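Acetamidase (Bacillus halodurans, PDB 2II1) probably hydrolyses carbon-nitrogen bonds in linear amides and binds calcium ions. Local coordinates at residues E33-C37 / F38-I42; D160-P163 / G164-V167. All coordinates share one frame; numbering follows the deposited sequence.

Contact 1 (E33-C37 / F38-I42); sequences ETKDC and FSDQI
Asp-36 and Ser-39 span a type I beta turn, closed by Ser-39 N donating to Asp-36 O (2.8 Å), and a type I' turn from Phe-38 to Gln-41 overlaps it, so that the chain coils round the carboxylate of Asp-36. That carboxylate is gripped by amides of the residues that follow it. With chi1 at 73°, Asp-36 CG lies between its backbone N and carbonyl carbon, which turns OD1 in toward these amides. Asp-36 OD1 takes Asp-40 N at 2.7 Å from above the carboxylate plane, and also a weak, bent bond from Phe-38 N. Asp-40 answers in kind: its OD1 accepts Asp-36 N at 2.8 Å, nearly straight at 172°. The two carboxylates, their planes 70° apart, come close enough for like charges to oppose each other, and the amide donors probably offset this in part. OD2 of Asp-36 accepts from a water that also joins Ile-42 N and O. An alanine at Asp-36 would probably leave Asp-40 N and this water without their acceptor. Lys-35 lays its CB 3.3 Å from Asp-40 OD2, the two side chains crossing at about a right angle. Cys-37 SG stands at a distance above one face of the Phe-38 ring, a sulfur-aromatic contact 4.6 Å from the centroid, and Ile-42 CD1 lies over the other face. The Cys-37 side chain also reaches to about 3 Å from a bound calcium ion, beside its ligands Asp-182 and Glu-198. The loop thus leaves strand 28-34 over the metal site, with strands 176-184 and 198-199 meeting Cys-37 and strand 87-92 meeting Phe-38 and Ile-42.

Contact 2 (D160-P163 / G164-V167); sequences DIKP and GTTV
Asp-160 meets Thr-165 through its backbone: Asp-160 O accepts Thr-165 OG1 at 2.6 Å, the hydroxyl arriving almost straight in line with the carbonyl (173°). The carboxylate points to other business, a salt bridge with Arg-284. Ile-161, the centre of an inverse gamma turn, sets CG2 3.9 Å from Val-167 CG2, the two side chains crossing at about a right angle in an apolar contact that Leu-220, Ile-132 and Ile-135 extend round Ile-161. Lys-162 opens a type II beta turn, its O accepting Thr-165 N at 3.1 Å. Its side chain crosses that of Thr-165 at about a right angle, Lys-162 CG 3.7 Å from Thr-165 OG1, and a bend at chi4 (48°) brings NZ round to a water, 2.8 Å away. Pro-163 and Gly-164 form the corner, the glycine taking the positive phi that suits the third position of such a turn. Pro-163 O accepts from the same water at 2.9 Å. That water donates to Thr-165 OG1 as well, so the hydroxyl gives one bond and receives another; chi1 of -66° sets OG1 beside its own N, and the two bonds hold it there. The chemistry implies a division of labour: one backbone bond closes the turn, while the buried threonine hydroxyl ties the turn's end back to the preceding loop and to the water that joins lysine and proline.

How the contacts relate
From the N terminus, contact 1 comes first, where the chain leaves strand 28-34 and enters the loop toward strand 60-67; contact 2 follows much later, in the turn that leads from strand 153-155 into strand 166-170. Each closes a short local turn, and the two stand in series, neither nesting nor crossing. Strands 28-34 and 166-170 belong to the same mixed sheet, separated within it by strands 201-210 and 74-84. The centres lie 21 Å apart and nearest atoms about 11 Å, without touching. Contact 1 carries the chain from strand 28-34 to the calcium site, whereas contact 2 packs against strand 219-221 of that sheet and reaches, through Ile-161, strand 131-136 of the other mixed sheet.

Contact 1 (E33-C37 / F38-I42)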
ATOM      1  N   GLU A  33      22.014   5.782 -20.092  1.00 12.12           N
ATOM      2  CA  GLU A  33      21.824   7.222 -19.835  1.00  9.32           C
ATOM      3  C   GLU A  33      20.398   7.605 -20.231  1.00 11.54           C
ATOM      4  O   GLU A  33      19.943   7.239 -21.310  1.00  8.75           O
ATOM      5  CB  GLU A  33      22.838   8.064 -20.621  1.00 12.44           C
ATOM      6  N   THR A  34      19.706   8.352 -19.369  1.00 13.74           N
ATOM      7  CA  THR A  34      18.282   8.652 -19.555  1.00 16.07           C
ATOM      8  C   THR A  34      17.974  10.160 -19.593  1.00 16.64           C
ATOM      9  O   THR A  34      18.658  10.956 -18.973  1.00 19.83           O
ATOM     10  CB  THR A  34      17.420   8.017 -18.394  1.00 15.27           C
ATOM     11  OG1 THR A  34      17.549   8.823 -17.222  1.00 25.44           O
ATOM     12  CG2 THR A  34      17.852   6.557 -18.080  1.00 15.85           C
ATOM     13  N   LYS A  35      16.934  10.550 -20.320  1.00 17.31           N
ATOM     14  CA  LYS A  35      16.407  11.906 -20.159  1.00 17.99           C
ATOM     15  C   LYS A  35      15.241  11.823 -19.164  1.00 16.88           C
ATOM     16  O   LYS A  35      14.722  10.719 -18.898  1.00 16.80           O
ATOM     17  CB  LYS A  35      15.941  12.468 -21.489  1.00 18.92           C
ATOM     18  CG  LYS A  35      16.931  12.320 -22.616  1.00 21.37           C
ATOM     19  CD  LYS A  35      16.462  13.130 -23.788  1.00 23.45           C
ATOM     20  CE  LYS A  35      17.508  13.265 -24.875  1.00 24.80           C
ATOM     21  NZ  LYS A  35      16.799  13.468 -26.159  1.00 21.11           N
ATOM     22  N   ASP A  36      14.843  12.961 -18.590  1.00 16.54           N
ATOM     23  CA  ASP A  36      13.714  12.979 -17.635  1.00 16.71           C
ATOM     24  C   ASP A  36      12.454  12.702 -18.427  1.00 17.14           C
ATOM     25  O   ASP A  36      12.529  12.677 -19.664  1.00 12.40           O
ATOM     26  CB  ASP A  36      13.632  14.276 -16.798  1.00 15.82           C
ATOM     27  CG  ASP A  36      13.156  15.511 -17.578  1.00 17.68           C
ATOM     28  OD1 ASP A  36      12.531  15.397 -18.647  1.00 24.19           O
ATOM     29  OD2 ASP A  36      13.385  16.640 -17.089  1.00 20.22           O
ATOM     30  N   CYS A  37      11.315  12.463 -17.765  1.00 16.40           N
ATOM     31  CA  CYS A  37      10.136  12.016 -18.537  1.00 17.91           C
ATOM     32  C   CYS A  37       9.471  13.116 -19.353  1.00 15.28           C
ATOM     33  O   CYS A  37       8.511  12.848 -20.067  1.00 14.23           O
ATOM     34  CB  CYS A  37       9.119  11.182 -17.723  1.00 21.26           C
ATOM     35  SG  CYS A  37       8.180  11.990 -16.504  1.00 29.12           S
ATOM     36  N   PHE A  38       9.993  14.336 -19.270  1.00 17.18           N
ATOM     37  CA  PHE A  38       9.625  15.396 -20.219  1.00 16.62           C
ATOM     38  C   PHE A  38      10.609  15.539 -21.373  1.00 15.75           C
ATOM     39  O   PHE A  38      10.493  16.501 -22.146  1.00 18.65           O
ATOM     40  CB  PHE A  38       9.511  16.746 -19.504  1.00 16.27           C
ATOM     41  CG  PHE A  38       8.701  16.682 -18.270  1.00 14.35           C
ATOM     42  CD1 PHE A  38       7.320  16.493 -18.350  1.00 15.96           C
ATOM     43  CD2 PHE A  38       9.315  16.758 -17.016  1.00 17.75           C
ATOM     44  CE1 PHE A  38       6.542  16.401 -17.206  1.00 18.48           C
ATOM     45  CE2 PHE A  38       8.546  16.675 -15.843  1.00 25.21           C
ATOM     46  CZ  PHE A  38       7.155  16.503 -15.937  1.00 21.33           C
ATOM     47  N   SER A  39      11.552  14.597 -21.500  1.00 14.98           N
ATOM     48  CA  SER A  39      12.693  14.739 -22.429  1.00 15.27           C
ATOM     49  C   SER A  39      13.452  16.043 -22.167  1.00 15.92           C
ATOM     50  O   SER A  39      13.917  16.710 -23.093  1.00 14.52           O
ATOM     51  CB  SER A  39      12.241  14.675 -23.905  1.00 14.85           C
ATOM     52  OG  SER A  39      12.159  13.349 -24.409  1.00 16.61           O
ATOM     53  N   ASP A  40      13.557  16.407 -20.894  1.00 16.57           N
ATOM     54  CA  ASP A  40      14.349  17.562 -20.439  1.00 16.71           C
ATOM     55  C   ASP A  40      13.801  18.937 -20.947  1.00 14.74           C
ATOM     56  O   ASP A  40      14.530  19.956 -21.014  1.00 11.59           O
ATOM     57  CB  ASP A  40      15.841  17.333 -20.789  1.00 18.70           C
ATOM     58  CG  ASP A  40      16.398  15.996 -20.239  1.00 23.69           C
ATOM     59  OD1 ASP A  40      15.949  15.499 -19.180  1.00 18.58           O
ATOM     60  OD2 ASP A  40      17.319  15.435 -20.870  1.00 25.72           O
ATOM     61  N   GLN A  41      12.502  18.958 -21.278  1.00 12.04           N
ATOM     62  CA  GLN A  41      11.863  20.135 -21.867  1.00 13.33           C
ATOM     63  C   GLN A  41      11.571  21.248 -20.872  1.00 15.49           C
ATOM     64  O   GLN A  41      11.542  22.421 -21.250  1.00 17.83           O
ATOM     65  CB  GLN A  41      10.564  19.746 -22.561  1.00 14.46           C
ATOM     66  CG  GLN A  41      10.801  18.940 -23.818  1.00 12.47           C
ATOM     67  CD  GLN A  41       9.525  18.630 -24.533  1.00 13.60           C
ATOM     68  OE1 GLN A  41       8.991  19.485 -25.219  1.00 13.38           O
ATOM     69  NE2 GLN A  41       9.015  17.415 -24.360  1.00 17.08           N
ATOM     70  N   ILE A  42      11.328  20.885 -19.614  1.00 15.88           N
ATOM     71  CA  ILE A  42      11.057  21.860 -18.576  1.00 15.26           C
ATOM     72  C   ILE A  42      12.347  22.170 -17.809  1.00 16.27           C
ATOM     73  O   ILE A  42      12.885  21.317 -17.105  1.00 16.07           O
ATOM     74  CB  ILE A  42       9.945  21.369 -17.622  1.00 16.46           C
ATOM     75  CG1 ILE A  42       8.772  20.794 -18.440  1.00 14.21           C
ATOM     76  CG2 ILE A  42       9.476  22.509 -16.721  1.00 18.29           C
ATOM     77  CD1 ILE A  42       7.483  20.594 -17.680  1.00 12.28           C
TER
HETATM   78  O   HOH W   1      12.163  18.814 -17.963  1.00 24.13           O

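Contact 2 (D160-P163 / G164-V167)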
ATOM      1  N   ASP A 160      10.289   0.528  -5.252  1.00 13.57           N
ATOM      2  CA  ASP A 160      11.221  -0.539  -4.877  1.00 10.96           C
ATOM      3  C   ASP A 160      12.168  -0.903  -6.025  1.00 11.82           C
ATOM      4  O   ASP A 160      13.136  -1.651  -5.829  1.00  9.69           O
ATOM      5  CB  ASP A 160      10.451  -1.768  -4.379  1.00 10.82           C
ATOM      6  CG  ASP A 160       9.842  -1.544  -2.999  1.00 14.05           C
ATOM      7  OD1 ASP A 160      10.586  -1.131  -2.099  1.00 13.39           O
ATOM      8  OD2 ASP A 160       8.628  -1.769  -2.805  1.00 12.86           O
ATOM      9  N   ILE A 161      11.916  -0.354  -7.207  1.00  9.64           N
ATOM     10  CA  ILE A 161      12.852  -0.493  -8.339  1.00 11.51           C
ATOM     11  C   ILE A 161      13.954   0.550  -8.195  1.00  9.65           C
ATOM     12  O   ILE A 161      13.889   1.642  -8.767  1.00 11.24           O
ATOM     13  CB  ILE A 161      12.136  -0.423  -9.701  1.00 10.57           C
ATOM     14  CG1 ILE A 161      11.039  -1.483  -9.780  1.00 15.00           C
ATOM     15  CG2 ILE A 161      13.120  -0.653 -10.876  1.00  8.47           C
ATOM     16  CD1 ILE A 161      10.391  -1.594 -11.168  1.00 11.60           C
ATOM     17  N   LYS A 162      14.952   0.172  -7.403  1.00  9.81           N
ATOM     18  CA  LYS A 162      15.948   1.082  -6.848  1.00  9.55           C
ATOM     19  C   LYS A 162      17.243   0.328  -6.730  1.00  9.24           C
ATOM     20  O   LYS A 162      17.279  -0.855  -6.980  1.00  9.15           O
ATOM     21  CB  LYS A 162      15.519   1.623  -5.479  1.00  7.88           C
ATOM     22  CG  LYS A 162      15.453   0.615  -4.385  1.00  9.81           C
ATOM     23  CD  LYS A 162      14.632   1.159  -3.227  1.00 11.46           C
ATOM     24  CE  LYS A 162      14.601   0.178  -2.068  1.00 17.43           C
ATOM     25  NZ  LYS A 162      15.942  -0.358  -1.702  1.00 27.94           N
ATOM     26  N   PRO A 163      18.326   1.014  -6.358  1.00 11.35           N
ATOM     27  CA  PRO A 163      19.585   0.298  -6.323  1.00 12.17           C
ATOM     28  C   PRO A 163      19.544  -0.880  -5.356  1.00 12.41           C
ATOM     29  O   PRO A 163      18.976  -0.768  -4.240  1.00 13.41           O
ATOM     30  CB  PRO A 163      20.590   1.374  -5.883  1.00 13.39           C
ATOM     31  CG  PRO A 163      19.975   2.631  -6.227  1.00 11.66           C
ATOM     32  CD  PRO A 163      18.499   2.418  -5.958  1.00 12.50           C
ATOM     33  N   GLY A 164      20.120  -2.002  -5.796  1.00 12.99           N
ATOM     34  CA  GLY A 164      20.197  -3.238  -4.984  1.00 11.56           C
ATOM     35  C   GLY A 164      18.993  -4.170  -5.156  1.00 12.27           C
ATOM     36  O   GLY A 164      18.951  -5.272  -4.581  1.00 11.53           O
ATOM     37  N   THR A 165      18.021  -3.721  -5.945  1.00 11.36           N
ATOM     38  CA  THR A 165      16.840  -4.514  -6.303  1.00  9.97           C
ATOM     39  C   THR A 165      17.130  -5.299  -7.592  1.00  9.07           C
ATOM     40  O   THR A 165      17.828  -4.797  -8.495  1.00  7.86           O
ATOM     41  CB  THR A 165      15.579  -3.585  -6.464  1.00 10.49           C
ATOM     42  OG1 THR A 165      15.214  -3.006  -5.199  1.00 11.03           O
ATOM     43  CG2 THR A 165      14.370  -4.333  -7.035  1.00  8.43           C
ATOM     44  N   THR A 166      16.664  -6.547  -7.639  1.00  5.91           N
ATOM     45  CA  THR A 166      16.621  -7.334  -8.868  1.00  6.50           C
ATOM     46  C   THR A 166      15.208  -7.297  -9.449  1.00  7.22           C
ATOM     47  O   THR A 166      14.268  -7.582  -8.730  1.00  8.35           O
ATOM     48  CB  THR A 166      16.986  -8.795  -8.578  1.00  4.93           C
ATOM     49  OG1 THR A 166      18.305  -8.829  -8.025  1.00  7.91           O
ATOM     50  CG2 THR A 166      16.972  -9.608  -9.791  1.00  5.91           C
ATOM     51  N   VAL A 167      15.086  -6.958 -10.741  1.00  7.54           N
ATOM     52  CA  VAL A 167      13.821  -6.842 -11.441  1.00 10.41           C
ATOM     53  C   VAL A 167      13.712  -8.036 -12.369  1.00 11.45           C
ATOM     54  O   VAL A 167      14.693  -8.412 -13.006  1.00 10.41           O
ATOM     55  CB  VAL A 167      13.785  -5.574 -12.329  1.00 10.73           C
ATOM     56  CG1 VAL A 167      12.392  -5.405 -12.963  1.00 10.93           C
ATOM     57  CG2 VAL A 167      14.143  -4.375 -11.533  1.00 14.69           C
TER
HETATM   58  O   HOH W   2      16.857  -2.463  -3.230  1.00 17.88           O